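PDB 1Z85: ribosomal RNA small subunit methyltransferase E from Thermotoga maritima, which probably methylates N3 of a specific uridine in 16S rRNA of the assembled small ribosomal subunit, using S-adenosyl-L-methionine as methyl donor. Local coordinates for residues 93-107 / 126-139. Sequence-based numbering, arbitrary orientation.
Sequences IGRWERTRFLIEKCV and ISLDKAKIVVREAA
Val134 pushes into a hole formed by Trp96, Arg100, Ile103 and Glu104, a knobs-into-holes fit between two neighbouring helices of the alpha/beta-knot (SPOUT) methyltransferase domain. It illustrates how consecutive helices on a parallel sheet interlock: the axes of 96-107 and 128-139 cross at -44° and approach to 9.0 Å. The two methyls of the knob divide the work. With CG1 anti to the backbone N (chi1 174°), that branch meets Glu104 CG at 3.6 Å and Ile103 CG2, while CG2 reaches the indole at its edge, 3.5 Å from Trp96 CZ2. Lys130 instead lies over a face of the indole, its CD 4.0 Å from the centroid of the six-membered ring in a CH-pi contact, and Arg100 CB covers the opposite face. A serine in place of Trp96 would probably leave the Lys130 methylenes without their aromatic platform and open a gap beside Val134 CG2. Ile103 also crosses Val135 at roughly a right angle, CG2 to CG2 at 3.6 Å, and on the sheet side Phe116 of strand 113-117 backs Ile103 and Ile126. In the loops leading into the helices, Ile93 CD1 rests on Ile126 CG2; further along, nearer the C-terminal ends, Val107 CG2 packs on Ala138 CB at 3.9 Å. On the polar flank one water donates to Val134 O at 2.7 Å.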
loop_
_atom_site.group_PDB
_atom_site.type_symbol
_atom_site.label_atom_id
_atom_site.label_comp_id
_atom_site.label_asym_id
_atom_site.label_seq_id
_atom_site.Cartn_x
_atom_site.Cartn_y
_atom_site.Cartn_z
ATOM N N ILE B 93 6.468 9.349 -15.834
ATOM C CA ILE B 93 5.698 8.913 -16.980
ATOM C C ILE B 93 6.255 7.556 -17.409
ATOM O O ILE B 93 7.336 7.472 -17.966
ATOM C CB ILE B 93 5.754 9.914 -18.130
ATOM C CG1 ILE B 93 5.054 11.216 -17.726
ATOM C CG2 ILE B 93 5.095 9.354 -19.344
ATOM C CD1 ILE B 93 5.343 12.404 -18.673
ATOM N N GLY B 94 5.511 6.496 -17.062
ATOM C CA GLY B 94 5.947 5.108 -17.271
ATOM C C GLY B 94 4.754 4.211 -17.570
ATOM O O GLY B 94 3.737 4.683 -18.068
ATOM N N ARG B 95 4.899 2.918 -17.343
ATOM C CA ARG B 95 3.842 1.981 -17.633
ATOM C C ARG B 95 2.588 2.406 -16.942
ATOM O O ARG B 95 2.618 2.813 -15.742
ATOM C CB ARG B 95 4.244 0.566 -17.201
ATOM C CG ARG B 95 5.273 -0.009 -18.142
ATOM C CD ARG B 95 5.531 -1.475 -17.895
ATOM N NE ARG B 95 6.032 -1.720 -16.541
ATOM C CZ ARG B 95 5.344 -2.384 -15.609
ATOM N NH1 ARG B 95 4.153 -2.875 -15.885
ATOM N NH2 ARG B 95 5.855 -2.583 -14.403
ATOM N N TRP B 96 1.475 2.305 -17.654
ATOM C CA TRP B 96 0.235 2.901 -17.159
ATOM C C TRP B 96 -0.218 2.393 -15.787
ATOM O O TRP B 96 -0.730 3.127 -14.960
ATOM C CB TRP B 96 -0.875 2.762 -18.201
ATOM C CG TRP B 96 -2.155 3.295 -17.690
ATOM C CD1 TRP B 96 -3.281 2.575 -17.396
ATOM C CD2 TRP B 96 -2.431 4.662 -17.345
ATOM N NE1 TRP B 96 -4.263 3.428 -16.912
ATOM C CE2 TRP B 96 -3.760 4.707 -16.852
ATOM C CE3 TRP B 96 -1.691 5.859 -17.429
ATOM C CZ2 TRP B 96 -4.368 5.906 -16.428
ATOM C CZ3 TRP B 96 -2.280 7.051 -16.988
ATOM C CH2 TRP B 96 -3.616 7.067 -16.511
ATOM N N GLU B 97 -0.034 1.122 -15.529
ATOM C CA GLU B 97 -0.486 0.535 -14.265
ATOM C C GLU B 97 0.274 1.158 -13.056
ATOM O O GLU B 97 -0.301 1.355 -11.952
ATOM C CB GLU B 97 -0.277 -0.973 -14.350
ATOM C CG GLU B 97 -0.661 -1.529 -15.841
ATOM C CD GLU B 97 0.529 -1.619 -16.921
ATOM O OE1 GLU B 97 1.270 -2.642 -16.953
ATOM O OE2 GLU B 97 0.682 -0.707 -17.792
ATOM N N ARG B 98 1.560 1.491 -13.257
ATOM C CA ARG B 98 2.341 2.162 -12.210
ATOM C C ARG B 98 1.878 3.600 -12.086
ATOM O O ARG B 98 1.702 4.074 -10.981
ATOM C CB ARG B 98 3.824 2.147 -12.535
ATOM C CG ARG B 98 4.448 0.806 -12.291
ATOM C CD ARG B 98 5.818 0.671 -12.944
ATOM N NE ARG B 98 6.874 1.307 -12.168
ATOM C CZ ARG B 98 7.650 0.687 -11.282
ATOM N NH1 ARG B 98 7.475 -0.598 -10.957
ATOM N NH2 ARG B 98 8.587 1.385 -10.688
ATOM N N THR B 99 1.739 4.295 -13.231
ATOM C CA THR B 99 1.340 5.716 -13.273
ATOM C C THR B 99 -0.033 5.923 -12.682
ATOM O O THR B 99 -0.218 6.810 -11.928
ATOM C CB THR B 99 1.418 6.266 -14.703
ATOM O OG1 THR B 99 2.718 6.005 -15.239
ATOM C CG2 THR B 99 1.260 7.758 -14.739
ATOM N N ARG B 100 -0.999 5.080 -13.009
ATOM C CA ARG B 100 -2.338 5.241 -12.490
ATOM C C ARG B 100 -2.329 5.094 -10.972
ATOM O O ARG B 100 -2.947 5.869 -10.265
ATOM C CB ARG B 100 -3.254 4.194 -13.142
ATOM C CG ARG B 100 -4.712 4.261 -12.691
ATOM C CD ARG B 100 -5.423 2.941 -13.117
ATOM N NE ARG B 100 -6.680 2.579 -12.462
ATOM C CZ ARG B 100 -7.848 3.246 -12.496
ATOM N NH1 ARG B 100 -7.968 4.436 -13.090
ATOM N NH2 ARG B 100 -8.914 2.718 -11.866
ATOM N N PHE B 101 -1.614 4.079 -10.487
ATOM C CA PHE B 101 -1.404 3.817 -9.048
ATOM C C PHE B 101 -0.824 5.006 -8.302
ATOM O O PHE B 101 -1.350 5.415 -7.269
ATOM C CB PHE B 101 -0.506 2.570 -8.831
ATOM C CG PHE B 101 -0.140 2.344 -7.399
ATOM C CD1 PHE B 101 -1.033 1.735 -6.532
ATOM C CD2 PHE B 101 1.064 2.796 -6.900
ATOM C CE1 PHE B 101 -0.707 1.578 -5.165
ATOM C CE2 PHE B 101 1.385 2.668 -5.578
ATOM C CZ PHE B 101 0.513 2.069 -4.690
ATOM N N LEU B 102 0.230 5.605 -8.854
ATOM C CA LEU B 102 0.873 6.710 -8.184
ATOM C C LEU B 102 -0.024 7.934 -8.108
ATOM O O LEU B 102 -0.103 8.581 -7.069
ATOM C CB LEU B 102 2.184 7.088 -8.844
ATOM C CG LEU B 102 3.329 6.076 -8.737
ATOM C CD1 LEU B 102 4.494 6.523 -9.645
ATOM C CD2 LEU B 102 3.780 5.966 -7.292
ATOM N N ILE B 103 -0.669 8.277 -9.221
ATOM C CA ILE B 103 -1.676 9.312 -9.218
ATOM C C ILE B 103 -2.809 9.081 -8.202
ATOM O O ILE B 103 -3.242 10.010 -7.533
ATOM C CB ILE B 103 -2.362 9.389 -10.581
ATOM C CG1 ILE B 103 -1.359 9.746 -11.689
ATOM C CG2 ILE B 103 -3.466 10.427 -10.568
ATOM C CD1 ILE B 103 -1.925 9.474 -13.090
ATOM N N GLU B 104 -3.304 7.859 -8.112
ATOM C CA GLU B 104 -4.408 7.542 -7.173
ATOM C C GLU B 104 -3.996 7.759 -5.739
ATOM O O GLU B 104 -4.745 8.300 -4.903
ATOM C CB GLU B 104 -4.900 6.109 -7.395
ATOM C CG GLU B 104 -5.923 5.988 -8.567
ATOM C CD GLU B 104 -6.350 4.542 -8.990
ATOM O OE1 GLU B 104 -5.957 3.515 -8.366
ATOM O OE2 GLU B 104 -7.070 4.474 -10.021
ATOM N N LYS B 105 -2.787 7.323 -5.445
ATOM C CA LYS B 105 -2.164 7.511 -4.117
ATOM C C LYS B 105 -1.896 8.922 -3.793
ATOM O O LYS B 105 -2.056 9.331 -2.652
ATOM C CB LYS B 105 -0.874 6.705 -4.027
ATOM C CG LYS B 105 -1.083 5.243 -3.557
ATOM C CD LYS B 105 -2.346 4.627 -4.138
ATOM C CE LYS B 105 -3.069 3.764 -3.173
ATOM N NZ LYS B 105 -4.471 3.428 -3.651
ATOM N N CYS B 106 -1.479 9.703 -4.772
ATOM C CA CYS B 106 -1.354 11.152 -4.561
ATOM C C CYS B 106 -2.659 11.846 -4.153
ATOM O O CYS B 106 -2.667 12.726 -3.294
ATOM C CB CYS B 106 -0.847 11.827 -5.827
ATOM S SG CYS B 106 0.907 11.629 -6.134
ATOM N N VAL B 107 -3.772 11.486 -4.779
ATOM C CA VAL B 107 -5.092 12.000 -4.332
ATOM C C VAL B 107 -5.347 11.577 -2.921
ATOM O O VAL B 107 -5.698 12.370 -2.058
ATOM C CB VAL B 107 -6.264 11.451 -5.216
ATOM C CG1 VAL B 107 -7.607 11.947 -4.749
ATOM C CG2 VAL B 107 -6.057 11.800 -6.680
ATOM N N ILE B 126 2.196 10.253 -21.429
ATOM C CA ILE B 126 0.930 10.312 -20.704
ATOM C C ILE B 126 -0.023 11.284 -21.373
ATOM O O ILE B 126 0.399 12.368 -21.856
ATOM C CB ILE B 126 1.124 10.675 -19.197
ATOM C CG1 ILE B 126 -0.173 10.520 -18.406
ATOM C CG2 ILE B 126 1.664 12.051 -18.979
ATOM C CD1 ILE B 126 0.114 10.508 -16.935
ATOM N N SER B 127 -1.296 10.892 -21.411
ATOM C CA SER B 127 -2.395 11.804 -21.763
ATOM C C SER B 127 -2.858 12.549 -20.488
ATOM O O SER B 127 -3.356 11.941 -19.530
ATOM C CB SER B 127 -3.583 11.053 -22.341
ATOM O OG SER B 127 -4.737 11.929 -22.445
ATOM N N LEU B 128 -2.671 13.852 -20.471
ATOM C CA LEU B 128 -3.044 14.654 -19.338
ATOM C C LEU B 128 -4.533 14.613 -19.071
ATOM O O LEU B 128 -4.952 14.640 -17.932
ATOM C CB LEU B 128 -2.562 16.091 -19.526
ATOM C CG LEU B 128 -2.174 16.824 -18.262
ATOM C CD1 LEU B 128 -0.872 16.266 -17.686
ATOM C CD2 LEU B 128 -2.075 18.321 -18.546
ATOM N N ASP B 129 -5.351 14.459 -20.102
ATOM C CA ASP B 129 -6.784 14.266 -19.880
ATOM C C ASP B 129 -7.117 12.951 -19.192
ATOM O O ASP B 129 -8.055 12.888 -18.384
ATOM C CB ASP B 129 -7.531 14.375 -21.214
ATOM C CG ASP B 129 -7.626 15.826 -21.726
ATOM O OD1 ASP B 129 -7.166 16.787 -21.048
ATOM O OD2 ASP B 129 -8.164 16.003 -22.833
ATOM N N LYS B 130 -6.338 11.906 -19.475
ATOM C CA LYS B 130 -6.538 10.622 -18.818
ATOM C C LYS B 130 -6.157 10.736 -17.371
ATOM O O LYS B 130 -6.858 10.216 -16.519
ATOM C CB LYS B 130 -5.765 9.487 -19.510
ATOM C CG LYS B 130 -6.186 8.018 -19.081
ATOM C CD LYS B 130 -5.507 6.902 -19.942
ATOM C CE LYS B 130 -5.852 6.983 -21.461
ATOM N NZ LYS B 130 -4.762 7.499 -22.420
ATOM N N ALA B 131 -5.058 11.423 -17.079
ATOM C CA ALA B 131 -4.602 11.587 -15.709
ATOM C C ALA B 131 -5.655 12.351 -14.867
ATOM O O ALA B 131 -5.990 11.954 -13.747
ATOM C CB ALA B 131 -3.284 12.285 -15.703
ATOM N N LYS B 132 -6.241 13.379 -15.448
ATOM C CA LYS B 132 -7.353 14.076 -14.799
ATOM C C LYS B 132 -8.564 13.204 -14.509
ATOM O O LYS B 132 -9.234 13.372 -13.495
ATOM C CB LYS B 132 -7.802 15.240 -15.670
ATOM C CG LYS B 132 -6.771 16.374 -15.843
ATOM C CD LYS B 132 -7.346 17.509 -16.700
ATOM C CE LYS B 132 -6.254 18.520 -17.144
ATOM N NZ LYS B 132 -5.910 19.471 -16.045
ATOM N N ILE B 133 -8.902 12.299 -15.407
ATOM C CA ILE B 133 -9.963 11.342 -15.068
ATOM C C ILE B 133 -9.595 10.447 -13.869
ATOM O O ILE B 133 -10.456 10.087 -13.058
ATOM C CB ILE B 133 -10.342 10.490 -16.302
ATOM C CG1 ILE B 133 -11.034 11.394 -17.334
ATOM C CG2 ILE B 133 -11.283 9.312 -15.936
ATOM C CD1 ILE B 133 -11.146 10.756 -18.673
ATOM N N VAL B 134 -8.328 10.055 -13.761
ATOM C CA VAL B 134 -7.911 9.156 -12.685
ATOM C C VAL B 134 -8.029 9.950 -11.394
ATOM O O VAL B 134 -8.517 9.444 -10.392
ATOM C CB VAL B 134 -6.421 8.665 -12.853
ATOM C CG1 VAL B 134 -5.992 7.846 -11.643
ATOM C CG2 VAL B 134 -6.231 7.817 -14.088
ATOM N N VAL B 135 -7.548 11.192 -11.414
ATOM C CA VAL B 135 -7.722 12.115 -10.277
ATOM C C VAL B 135 -9.193 12.331 -9.881
ATOM O O VAL B 135 -9.584 12.217 -8.718
ATOM C CB VAL B 135 -7.087 13.489 -10.611
ATOM C CG1 VAL B 135 -7.562 14.552 -9.628
ATOM C CG2 VAL B 135 -5.564 13.347 -10.635
ATOM N N ARG B 136 -10.013 12.633 -10.860
ATOM C CA ARG B 136 -11.432 12.804 -10.605
ATOM C C ARG B 136 -12.007 11.554 -9.929
ATOM O O ARG B 136 -12.672 11.640 -8.935
ATOM C CB ARG B 136 -12.146 13.077 -11.920
ATOM C CG ARG B 136 -13.618 13.302 -11.758
ATOM C CD ARG B 136 -14.415 12.724 -12.900
ATOM N NE ARG B 136 -14.154 13.484 -14.104
ATOM C CZ ARG B 136 -15.020 13.681 -15.093
ATOM N NH1 ARG B 136 -16.261 13.176 -15.064
ATOM N NH2 ARG B 136 -14.629 14.415 -16.125
ATOM N N GLU B 137 -11.789 10.384 -10.504
ATOM C CA GLU B 137 -12.480 9.196 -10.003
ATOM C C GLU B 137 -11.988 8.884 -8.603
ATOM O O GLU B 137 -12.780 8.575 -7.747
ATOM C CB GLU B 137 -12.312 7.984 -10.948
ATOM C CG GLU B 137 -13.026 8.152 -12.348
ATOM C CD GLU B 137 -14.576 8.294 -12.287
ATOM O OE1 GLU B 137 -15.178 8.275 -11.193
ATOM O OE2 GLU B 137 -15.212 8.430 -13.344
ATOM N N ALA B 138 -10.688 9.012 -8.369
ATOM C CA ALA B 138 -10.119 8.831 -7.011
ATOM C C ALA B 138 -10.657 9.824 -5.986
ATOM O O ALA B 138 -11.056 9.450 -4.875
ATOM C CB ALA B 138 -8.593 8.917 -7.053
ATOM N N ALA B 139 -10.659 11.093 -6.334
ATOM C CA ALA B 139 -11.208 12.123 -5.466
ATOM C C ALA B 139 -12.675 11.869 -5.141
ATOM O O ALA B 139 -13.086 12.047 -4.007
ATOM C CB ALA B 139 -11.022 13.488 -6.144
HETATM O O HOH W 1 -8.973 6.831 -10.453
#